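Local structure of 3-oxoacyl-[acyl-carrier protein] synthase (Thermus thermophilus, 1UB7) at residues 255-258 and 263-266. The protein probably catalyses the first condensation of fatty acid synthesis, joining an acetyl group from acetyl-CoA to two carbons of malonyl-ACP. Sequence-based numbering, arbitrary orientation.
Sequences AARE and PWER
Arg257 NH2 is held by a salt bridge to Asp254 OD1, one turn back on helix 250-258, while the guanidinium that carries it lies against the indole of Trp264. Arg257 NE lies 3.3 Å above the plane of the Trp264 indole, over the middle of the ring system, and Arg257 CZ stands 4.0 Å from the centroid of the five-membered ring, a cation-pi pair over the face. The two planes are not stacked flat; they are turned 58° apart. One atom nearer the backbone than NE, Arg257 CD makes a CH-pi contact over the same five-membered ring, 4.2 Å from its centroid, and also rests 3.9 Å from Pro263 C. The route to the ring is an extended start, with CG anti to the backbone N (chi1 173°), followed by a bend at chi3 (51°) that swings the head across the indole. Arg257 NH2 comes within 3.2 Å of Trp264 NE1, but both are donors and no bond joins them. Arg257 NH1 donates instead to the carbonyl of Leu262. Trp264 also touches Leu250, Ile253 and Asp254 of helix 250-258. Were Arg257 replaced by an alanine, the indole face would probably lose its cation, and Asp254 and the Leu262 carbonyl would lose this partner. At the surface of this thiolase-like enzyme, away from its predicted active-site residues, one arginine thus uses charge, hydrogen bonding and aromatic attraction together to tie the last turn of helix 250-258 to the loop leading to helix 271-274.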
loop_
_atom_site.group_PDB
_atom_site.type_symbol
_atom_site.label_atom_id
_atom_site.label_comp_id
_atom_site.label_asym_id
_atom_site.label_seq_id
_atom_site.Cartn_x
_atom_site.Cartn_y
_atom_site.Cartn_z
ATOM N N ALA A 255 19.429 9.005 22.119
ATOM C CA ALA A 255 20.338 9.748 21.264
ATOM C C ALA A 255 19.647 10.870 20.492
ATOM O O ALA A 255 20.226 11.937 20.288
ATOM C CB ALA A 255 21.012 8.793 20.304
ATOM N N ALA A 256 18.409 10.631 20.065
ATOM C CA ALA A 256 17.660 11.627 19.301
ATOM C C ALA A 256 17.047 12.719 20.177
ATOM O O ALA A 256 16.859 13.854 19.727
ATOM C CB ALA A 256 16.567 10.940 18.479
ATOM N N ARG A 257 16.729 12.375 21.422
ATOM C CA ARG A 257 16.145 13.340 22.346
ATOM C C ARG A 257 17.208 14.354 22.721
ATOM O O ARG A 257 16.995 15.567 22.638
ATOM C CB ARG A 257 15.648 12.647 23.610
ATOM C CG ARG A 257 15.178 13.615 24.679
ATOM C CD ARG A 257 14.819 12.879 25.950
ATOM N NE ARG A 257 15.894 11.991 26.378
ATOM C CZ ARG A 257 17.124 12.393 26.682
ATOM N NH1 ARG A 257 17.447 13.680 26.608
ATOM N NH2 ARG A 257 18.032 11.505 27.059
ATOM N N GLU A 258 18.353 13.837 23.149
ATOM C CA GLU A 258 19.473 14.677 23.528
ATOM C C GLU A 258 19.711 15.666 22.397
ATOM O O GLU A 258 19.680 16.878 22.604
ATOM C CB GLU A 258 20.706 13.809 23.763
ATOM C CG GLU A 258 20.476 12.737 24.820
ATOM C CD GLU A 258 21.656 11.799 24.980
ATOM O OE1 GLU A 258 22.060 11.173 23.977
ATOM O OE2 GLU A 258 22.178 11.683 26.112
ATOM N N PRO A 263 13.725 16.613 27.761
ATOM C CA PRO A 263 13.618 15.850 29.010
ATOM C C PRO A 263 12.742 14.625 28.730
ATOM O O PRO A 263 11.782 14.719 27.959
ATOM C CB PRO A 263 12.954 16.843 29.963
ATOM C CG PRO A 263 12.064 17.631 29.056
ATOM C CD PRO A 263 12.930 17.856 27.834
ATOM N N TRP A 264 13.067 13.485 29.338
ATOM C CA TRP A 264 12.303 12.259 29.109
ATOM C C TRP A 264 10.793 12.384 29.297
ATOM O O TRP A 264 10.031 11.545 28.819
ATOM C CB TRP A 264 12.830 11.138 29.996
ATOM C CG TRP A 264 14.053 10.495 29.452
ATOM C CD1 TRP A 264 15.326 10.632 29.912
ATOM C CD2 TRP A 264 14.123 9.603 28.333
ATOM N NE1 TRP A 264 16.192 9.877 29.154
ATOM C CE2 TRP A 264 15.479 9.235 28.176
ATOM C CE3 TRP A 264 13.171 9.079 27.444
ATOM C CZ2 TRP A 264 15.910 8.365 27.169
ATOM C CZ3 TRP A 264 13.601 8.212 26.442
ATOM C CH2 TRP A 264 14.960 7.865 26.315
ATOM N N GLU A 265 10.372 13.436 29.992
ATOM C CA GLU A 265 8.959 13.695 30.261
ATOM C C GLU A 265 8.187 14.117 29.006
ATOM O O GLU A 265 6.963 13.981 28.942
ATOM C CB GLU A 265 8.853 14.795 31.310
ATOM C CG GLU A 265 9.658 16.015 30.921
ATOM C CD GLU A 265 9.573 17.134 31.928
ATOM O OE1 GLU A 265 8.454 17.632 32.177
ATOM O OE2 GLU A 265 10.632 17.516 32.465
ATOM N N ARG A 266 8.907 14.642 28.020
ATOM C CA ARG A 266 8.298 15.089 26.772
ATOM C C ARG A 266 8.575 14.102 25.642
ATOM O O ARG A 266 8.534 14.460 24.470
ATOM C CB ARG A 266 8.826 16.477 26.400
ATOM C CG ARG A 266 8.253 17.595 27.257
ATOM C CD ARG A 266 9.062 18.871 27.113
ATOM N NE ARG A 266 9.127 19.350 25.735
ATOM C CZ ARG A 266 9.793 20.436 25.353
ATOM N NH1 ARG A 266 10.455 21.152 26.252
ATOM N NH2 ARG A 266 9.790 20.811 24.078
#